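Local coordinates for protein ChloroPhenol Reduction gene K (Desulfitobacterium dehalogenans, PDB 2H6C) that controls transcription of halorespiration genes as a DNA-binding helix-turn-helix regulator, probably in response to chlorinated phenols, at residues A[151-156]-A[187-192]; A[205-210]-A[220-225]. All blocks are in the same frame, centred on the assembly; numbering follows the deposited sequence.

Contact 1 (A[151-156]-A[187-192]); sequences IRILRL and TGAHHV
T187, the last residue of helix 180-187, lies against R152 and I153 of helix 148-164, where the CA atoms of R152 and T187 stand 6.2 Å apart. The closely packed side is apolar. T187 CG2 rests over the helix backbone, 4.2 Å from I153 CA, while T187 CB faces the CB of R152. With chi1 at 61°, T187 OG1 sits between its own backbone N and carbonyl carbon and bonds back to I183 O, leaving the methyl for the neighbouring helix. Two residues on from T187, A189 CB meets I153 CD1 at 4.3 Å, and V194 of helix 191-203 also touches I153.

The other side is looser and polar. The R152 chain bends at chi3 and brings NH1 to T187 O at the edge of the guanidinium; the modelled 2.4 Å is too short to trust in detail at this resolution, although the N-H to acceptor angle of 142° fits a hydrogen bond. G188 O is 4.0 Å from R152 NH1. Here the arginine is partly exposed; its NH1 comes close to the like-charged NH1 of R152 of the second subunit, and E185 of that subunit packs on it. G188, with phi 66°, leaves the helix at this point. A cation beside the carbonyl end of helix 180-187 would probably be favoured by the helix dipole, while the apolar contacts of T187 and A189 hold the buried side.

Contact 2 (A[205-210]-A[220-225]); sequences NILDKK and EELKHL
The winged helix-turn-helix domain closes here, where the first strand of the wing hairpin, 207-209, and the residue before it meet the C-terminal helix 219-222 and the turn that follows. I206 is the main apolar contributor: its CA comes within 6.1 Å of that of L222, and its two branches serve different partners. With chi1 at -55°, CG2 lies anti to the backbone N and CG1 beside it. CG2 thereby reaches the L222 backbone and lies 3.6 Å from L222 CB, the two side chains crossing obliquely. The other branch extends to CD1, which meets L225 CD1 tip to tip at 3.8 Å. E221 comes across this branch at about a right angle, its CG 3.7 Å from I206 CG1; the chain bends at chi2, and CG makes the nearest approach while OE2 stays 4.0 Å from I206 CD1.

Beside this group L207 CD1 meets L222 CD2 at 4.0 Å. No hydrogen bond joins the two segments, so apolar packing carries the contact. Cutting I206 back to an alanine would probably take away the methyls that meet L222 CB and L225 CD1 and leave a gap between wing and C-terminal helix. L201 of helix 191-203 touches both I206 and L207, and L154 and Y158 of helix 148-164 lie on L222. The L225 backbone N bonds to L222 O at 3.0 Å, closing a type I turn that brings L225 round to I206. Backbone hydrogen bonds between D208 and I215, and between I206 and Y217 just beyond the strand ends, pair 207-209 with 214-216, giving the antiparallel hairpin typical of the wing in Crp-like DNA-binding domains.

How the contacts relate
The two contacts have centres 14 Å apart and lie on the same side of the chain's centre, within the Crp-like helix-turn-helix domain. They come in series: contact 1 joins helix 148-164 to the turn between helices 180-187 and 191-203, and contact 2 then joins the wing strand 207-209 to helix 219-222. Helix 191-203, probably the DNA-reading helix as in relatives, runs between them. They also touch directly through L154, whose O lies 4.0 Å from L222 CD1. Helix 148-164 therefore packs on both the turn and the C-terminal end, tying the recognition unit and the wing into one domain. Contact 1 alone also meets the second subunit.

Contact 1 (A[151-156]-A[187-192])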
ATOM      1  N   ILE A 151       6.124  13.991  10.061  1.00 77.95           N
ATOM      2  CA  ILE A 151       6.620  15.316  10.403  1.00 78.19           C
ATOM      3  C   ILE A 151       6.097  16.371   9.388  1.00 78.40           C
ATOM      4  O   ILE A 151       5.512  17.370   9.782  1.00 78.62           O
ATOM      5  CB  ILE A 151       8.180  15.305  10.535  1.00 78.27           C
ATOM      6  CG1 ILE A 151       8.595  15.132  11.997  1.00 79.13           C
ATOM      7  CG2 ILE A 151       8.814  16.602  10.073  1.00 78.17           C
ATOM      8  CD1 ILE A 151       7.922  13.976  12.733  1.00 79.77           C
ATOM      9  N   ARG A 152       6.283  16.151   8.090  1.00 78.60           N
ATOM     10  CA  ARG A 152       5.774  17.091   7.067  1.00 78.22           C
ATOM     11  C   ARG A 152       4.300  17.430   7.245  1.00 77.88           C
ATOM     12  O   ARG A 152       3.874  18.555   7.037  1.00 77.38           O
ATOM     13  CB  ARG A 152       5.942  16.497   5.669  1.00 78.54           C
ATOM     14  CG  ARG A 152       7.082  16.997   4.838  1.00 76.89           C
ATOM     15  CD  ARG A 152       7.000  16.288   3.493  1.00 77.69           C
ATOM     16  NE  ARG A 152       8.135  15.423   3.291  1.00 77.38           N
ATOM     17  CZ  ARG A 152       8.134  14.355   2.512  1.00 79.11           C
ATOM     18  NH1 ARG A 152       7.042  14.020   1.845  1.00 78.47           N
ATOM     19  NH2 ARG A 152       9.253  13.624   2.390  1.00 81.70           N
ATOM     20  N   ILE A 153       3.502  16.436   7.589  1.00 78.24           N
ATOM     21  CA  ILE A 153       2.061  16.683   7.783  1.00 78.40           C
ATOM     22  C   ILE A 153       1.787  17.647   8.904  1.00 77.86           C
ATOM     23  O   ILE A 153       0.969  18.528   8.784  1.00 78.17           O
ATOM     24  CB  ILE A 153       1.263  15.430   8.170  1.00 78.47           C
ATOM     25  CG1 ILE A 153       1.309  14.399   7.024  1.00 79.06           C
ATOM     26  CG2 ILE A 153      -0.165  15.858   8.587  1.00 78.18           C
ATOM     27  CD1 ILE A 153      -0.034  13.766   6.620  1.00 79.45           C
ATOM     28  N   LEU A 154       2.424  17.429  10.028  1.00 77.76           N
ATOM     29  CA  LEU A 154       2.185  18.282  11.175  1.00 77.76           C
ATOM     30  C   LEU A 154       2.561  19.713  10.809  1.00 77.70           C
ATOM     31  O   LEU A 154       1.787  20.670  11.001  1.00 77.49           O
ATOM     32  CB  LEU A 154       3.021  17.799  12.340  1.00 77.65           C
ATOM     33  CG  LEU A 154       2.767  16.347  12.699  1.00 77.21           C
ATOM     34  CD1 LEU A 154       3.986  15.815  13.362  1.00 77.21           C
ATOM     35  CD2 LEU A 154       1.544  16.251  13.591  1.00 77.72           C
ATOM     36  N   ARG A 155       3.758  19.833  10.257  1.00 77.45           N
ATOM     37  CA  ARG A 155       4.287  21.105   9.837  1.00 77.64           C
ATOM     38  C   ARG A 155       3.220  21.873   9.116  1.00 76.98           C
ATOM     39  O   ARG A 155       2.904  22.989   9.488  1.00 76.47           O
ATOM     40  CB  ARG A 155       5.441  20.859   8.907  1.00 78.16           C
ATOM     41  CG  ARG A 155       6.303  22.015   8.727  1.00 80.99           C
ATOM     42  CD  ARG A 155       7.539  21.844   9.565  1.00 85.95           C
ATOM     43  NE  ARG A 155       7.347  22.365  10.921  1.00 89.50           N
ATOM     44  CZ  ARG A 155       8.343  22.665  11.752  1.00 90.06           C
ATOM     45  NH1 ARG A 155       9.607  22.485  11.354  1.00 91.92           N
ATOM     46  NH2 ARG A 155       8.081  23.141  12.973  1.00 87.96           N
ATOM     47  N   LEU A 156       2.641  21.232   8.103  1.00 76.90           N
ATOM     48  CA  LEU A 156       1.487  21.780   7.392  1.00 77.03           C
ATOM     49  C   LEU A 156       0.406  22.334   8.318  1.00 77.02           C
ATOM     50  O   LEU A 156      -0.023  23.468   8.147  1.00 77.35           O
ATOM     51  CB  LEU A 156       0.839  20.718   6.510  1.00 77.23           C
ATOM     52  CG  LEU A 156      -0.455  21.158   5.806  1.00 76.91           C
ATOM     53  CD1 LEU A 156      -0.144  22.266   4.804  1.00 77.81           C
ATOM     54  CD2 LEU A 156      -1.137  19.995   5.084  1.00 76.38           C
ATOM     55  N   THR A 187       1.931  16.723   0.823  1.00 75.17           N
ATOM     56  CA  THR A 187       3.092  16.267   1.577  1.00 74.88           C
ATOM     57  C   THR A 187       3.741  15.036   1.011  1.00 75.56           C
ATOM     58  O   THR A 187       4.780  14.633   1.482  1.00 75.92           O
ATOM     59  CB  THR A 187       2.686  15.876   2.931  1.00 74.61           C
ATOM     60  OG1 THR A 187       1.750  14.810   2.826  1.00 70.56           O
ATOM     61  CG2 THR A 187       2.052  17.051   3.603  1.00 75.64           C
ATOM     62  N   GLY A 188       3.111  14.419   0.023  1.00 76.23           N
ATOM     63  CA  GLY A 188       3.597  13.146  -0.527  1.00 76.78           C
ATOM     64  C   GLY A 188       3.530  11.996   0.462  1.00 76.80           C
ATOM     65  O   GLY A 188       4.478  11.233   0.614  1.00 77.01           O
ATOM     66  N   ALA A 189       2.412  11.888   1.149  1.00 76.94           N
ATOM     67  CA  ALA A 189       2.286  10.951   2.238  1.00 77.03           C
ATOM     68  C   ALA A 189       1.147  10.063   1.861  1.00 76.93           C
ATOM     69  O   ALA A 189       0.177  10.487   1.264  1.00 77.31           O
ATOM     70  CB  ALA A 189       2.010  11.648   3.534  1.00 77.00           C
ATOM     71  N   HIS A 190       1.307   8.813   2.216  1.00 76.80           N
ATOM     72  CA  HIS A 190       0.402   7.762   1.864  1.00 76.93           C
ATOM     73  C   HIS A 190      -0.919   7.988   2.608  1.00 77.31           C
ATOM     74  O   HIS A 190      -0.926   8.533   3.749  1.00 77.13           O
ATOM     75  CB  HIS A 190       1.077   6.459   2.297  1.00 76.88           C
ATOM     76  CG  HIS A 190       0.420   5.230   1.794  1.00 76.37           C
ATOM     77  ND1 HIS A 190      -0.656   4.657   2.433  1.00 76.64           N
ATOM     78  CD2 HIS A 190       0.699   4.450   0.728  1.00 75.03           C
ATOM     79  CE1 HIS A 190      -1.028   3.582   1.760  1.00 77.14           C
ATOM     80  NE2 HIS A 190      -0.225   3.437   0.722  1.00 76.41           N
ATOM     81  N   HIS A 191      -2.027   7.590   1.977  1.00 77.12           N
ATOM     82  CA  HIS A 191      -3.333   7.953   2.506  1.00 77.44           C
ATOM     83  C   HIS A 191      -3.559   7.245   3.830  1.00 76.77           C
ATOM     84  O   HIS A 191      -4.386   7.684   4.656  1.00 76.33           O
ATOM     85  CB  HIS A 191      -4.452   7.674   1.491  1.00 78.05           C
ATOM     86  CG  HIS A 191      -4.820   6.221   1.346  1.00 79.17           C
ATOM     87  ND1 HIS A 191      -4.020   5.187   1.787  1.00 79.82           N
ATOM     88  CD2 HIS A 191      -5.903   5.633   0.775  1.00 80.28           C
ATOM     89  CE1 HIS A 191      -4.598   4.030   1.512  1.00 78.66           C
ATOM     90  NE2 HIS A 191      -5.737   4.273   0.890  1.00 79.37           N
ATOM     91  N   VAL A 192      -2.783   6.174   4.027  1.00 76.00           N
ATOM     92  CA  VAL A 192      -2.794   5.426   5.271  1.00 75.99           C
ATOM     93  C   VAL A 192      -2.172   6.234   6.376  1.00 75.90           C
ATOM     94  O   VAL A 192      -2.755   6.393   7.464  1.00 75.15           O
ATOM     95  CB  VAL A 192      -1.977   4.144   5.174  1.00 75.90           C
ATOM     96  CG1 VAL A 192      -1.659   3.616   6.563  1.00 76.95           C
ATOM     97  CG2 VAL A 192      -2.724   3.125   4.434  1.00 75.13           C
TER

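Contact 2 (A[205-210]-A[220-225])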
ATOM      1  N   ASN A 205      -5.714  14.748  21.753  1.00 79.16           N
ATOM      2  CA  ASN A 205      -6.190  16.143  21.988  1.00 78.68           C
ATOM      3  C   ASN A 205      -5.384  17.288  21.348  1.00 78.74           C
ATOM      4  O   ASN A 205      -5.354  18.403  21.863  1.00 79.12           O
ATOM      5  CB  ASN A 205      -6.368  16.407  23.480  1.00 78.26           C
ATOM      6  CG  ASN A 205      -7.733  16.045  23.953  1.00 77.94           C
ATOM      7  OD1 ASN A 205      -8.600  16.901  24.044  1.00 77.48           O
ATOM      8  ND2 ASN A 205      -7.955  14.766  24.226  1.00 78.28           N
ATOM      9  N   ILE A 206      -4.746  17.045  20.214  1.00 78.53           N
ATOM     10  CA  ILE A 206      -3.983  18.111  19.604  1.00 78.49           C
ATOM     11  C   ILE A 206      -4.831  18.834  18.579  1.00 78.32           C
ATOM     12  O   ILE A 206      -4.823  20.063  18.518  1.00 78.74           O
ATOM     13  CB  ILE A 206      -2.683  17.609  19.003  1.00 78.46           C
ATOM     14  CG1 ILE A 206      -1.906  16.858  20.102  1.00 78.69           C
ATOM     15  CG2 ILE A 206      -1.880  18.808  18.454  1.00 78.58           C
ATOM     16  CD1 ILE A 206      -0.588  16.234  19.665  1.00 78.62           C
ATOM     17  N   LEU A 207      -5.583  18.077  17.796  1.00 77.86           N
ATOM     18  CA  LEU A 207      -6.426  18.676  16.774  1.00 77.88           C
ATOM     19  C   LEU A 207      -7.428  17.683  16.188  1.00 77.93           C
ATOM     20  O   LEU A 207      -7.256  16.480  16.298  1.00 78.20           O
ATOM     21  CB  LEU A 207      -5.543  19.308  15.695  1.00 77.87           C
ATOM     22  CG  LEU A 207      -5.717  19.037  14.201  1.00 78.34           C
ATOM     23  CD1 LEU A 207      -4.719  19.913  13.452  1.00 78.58           C
ATOM     24  CD2 LEU A 207      -5.459  17.571  13.825  1.00 78.28           C
ATOM     25  N   ASP A 208      -8.487  18.203  15.592  1.00 78.01           N
ATOM     26  CA  ASP A 208      -9.486  17.389  14.947  1.00 78.45           C
ATOM     27  C   ASP A 208      -9.915  18.176  13.749  1.00 78.83           C
ATOM     28  O   ASP A 208     -10.200  19.377  13.869  1.00 78.93           O
ATOM     29  CB  ASP A 208     -10.694  17.138  15.871  1.00 78.85           C
ATOM     30  CG  ASP A 208     -11.958  16.672  15.106  1.00 79.47           C
ATOM     31  OD1 ASP A 208     -12.453  15.535  15.347  1.00 79.00           O
ATOM     32  OD2 ASP A 208     -12.452  17.461  14.262  1.00 80.36           O
ATOM     33  N   LYS A 209      -9.976  17.497  12.601  1.00 79.23           N
ATOM     34  CA  LYS A 209     -10.378  18.120  11.340  1.00 79.64           C
ATOM     35  C   LYS A 209     -11.804  17.737  11.004  1.00 79.71           C
ATOM     36  O   LYS A 209     -12.114  16.560  10.845  1.00 79.15           O
ATOM     37  CB  LYS A 209      -9.461  17.716  10.171  1.00 79.60           C
ATOM     38  CG  LYS A 209      -9.560  18.672   8.958  1.00 80.12           C
ATOM     39  CD  LYS A 209      -9.220  18.015   7.619  1.00 80.40           C
ATOM     40  CE  LYS A 209     -10.430  17.263   6.966  1.00 81.67           C
ATOM     41  NZ  LYS A 209     -11.400  18.098   6.126  1.00 81.53           N
ATOM     42  N   LYS A 210     -12.668  18.745  10.913  1.00 80.30           N
ATOM     43  CA  LYS A 210     -13.998  18.571  10.321  1.00 80.76           C
ATOM     44  C   LYS A 210     -13.947  18.743   8.765  1.00 80.87           C
ATOM     45  O   LYS A 210     -12.864  18.782   8.189  1.00 81.07           O
ATOM     46  CB  LYS A 210     -15.009  19.495  11.035  1.00 80.51           C
ATOM     47  CG  LYS A 210     -15.582  18.843  12.310  1.00 80.77           C
ATOM     48  CD  LYS A 210     -15.967  19.819  13.427  1.00 80.95           C
ATOM     49  CE  LYS A 210     -16.452  21.196  12.939  1.00 80.72           C
ATOM     50  NZ  LYS A 210     -17.416  21.153  11.792  1.00 80.67           N
ATOM     51  N   GLU A 220       0.392  24.541  21.328  1.00 76.81           N
ATOM     52  CA  GLU A 220       1.656  24.282  22.072  1.00 77.13           C
ATOM     53  C   GLU A 220       2.366  22.942  21.706  1.00 77.82           C
ATOM     54  O   GLU A 220       3.591  22.869  21.591  1.00 77.51           O
ATOM     55  N   GLU A 221       1.568  21.899  21.521  1.00 78.37           N
ATOM     56  CA  GLU A 221       2.045  20.541  21.339  1.00 79.00           C
ATOM     57  C   GLU A 221       2.230  20.238  19.857  1.00 80.33           C
ATOM     58  O   GLU A 221       3.260  19.695  19.447  1.00 80.69           O
ATOM     59  CB  GLU A 221       1.007  19.588  21.918  1.00 78.86           C
ATOM     60  CG  GLU A 221       1.219  18.106  21.610  1.00 78.77           C
ATOM     61  CD  GLU A 221       2.189  17.420  22.544  1.00 78.10           C
ATOM     62  OE1 GLU A 221       2.698  18.064  23.482  1.00 78.83           O
ATOM     63  OE2 GLU A 221       2.425  16.218  22.346  1.00 76.49           O
ATOM     64  N   LEU A 222       1.214  20.551  19.053  1.00 81.33           N
ATOM     65  CA  LEU A 222       1.328  20.458  17.598  1.00 81.79           C
ATOM     66  C   LEU A 222       2.731  20.892  17.172  1.00 82.86           C
ATOM     67  O   LEU A 222       3.509  20.087  16.651  1.00 82.54           O
ATOM     68  CB  LEU A 222       0.264  21.340  16.939  1.00 81.61           C
ATOM     69  CG  LEU A 222       0.083  21.311  15.425  1.00 81.10           C
ATOM     70  CD1 LEU A 222       0.618  20.048  14.781  1.00 82.63           C
ATOM     71  CD2 LEU A 222      -1.371  21.425  15.109  1.00 80.69           C
ATOM     72  N   LYS A 223       3.054  22.153  17.467  1.00 84.41           N
ATOM     73  CA  LYS A 223       4.365  22.739  17.186  1.00 85.82           C
ATOM     74  C   LYS A 223       5.472  21.895  17.753  1.00 86.41           C
ATOM     75  O   LYS A 223       6.549  21.784  17.159  1.00 86.52           O
ATOM     76  CB  LYS A 223       4.464  24.138  17.801  1.00 86.30           C
ATOM     77  CG  LYS A 223       5.837  24.792  17.660  1.00 87.69           C
ATOM     78  CD  LYS A 223       5.755  26.302  17.801  1.00 90.26           C
ATOM     79  CE  LYS A 223       6.849  26.982  16.965  1.00 91.86           C
ATOM     80  NZ  LYS A 223       6.750  28.483  17.042  1.00 93.42           N
ATOM     81  N   HIS A 224       5.198  21.319  18.918  1.00 87.32           N
ATOM     82  CA  HIS A 224       6.190  20.532  19.637  1.00 88.33           C
ATOM     83  C   HIS A 224       6.650  19.305  18.825  1.00 87.78           C
ATOM     84  O   HIS A 224       7.816  18.915  18.944  1.00 88.18           O
ATOM     85  CB  HIS A 224       5.691  20.120  21.051  1.00 89.02           C
ATOM     86  CG  HIS A 224       6.781  20.068  22.083  1.00 91.74           C
ATOM     87  ND1 HIS A 224       8.069  19.657  21.786  1.00 93.26           N
ATOM     88  CD2 HIS A 224       6.781  20.386  23.403  1.00 93.71           C
ATOM     89  CE1 HIS A 224       8.814  19.731  22.877  1.00 93.65           C
ATOM     90  NE2 HIS A 224       8.057  20.163  23.873  1.00 94.43           N
ATOM     91  N   LEU A 225       5.763  18.725  18.003  1.00 86.74           N
ATOM     92  CA  LEU A 225       6.096  17.526  17.234  1.00 85.90           C
ATOM     93  C   LEU A 225       6.504  18.017  15.866  1.00 84.99           C
ATOM     94  O   LEU A 225       5.783  17.832  14.919  1.00 85.45           O
ATOM     95  CB  LEU A 225       4.903  16.572  17.103  1.00 86.00           C
ATOM     96  CG  LEU A 225       3.638  16.758  17.956  1.00 87.06           C
ATOM     97  CD1 LEU A 225       2.599  15.663  17.685  1.00 86.97           C
ATOM     98  CD2 LEU A 225       3.945  16.756  19.409  1.00 87.36           C
TER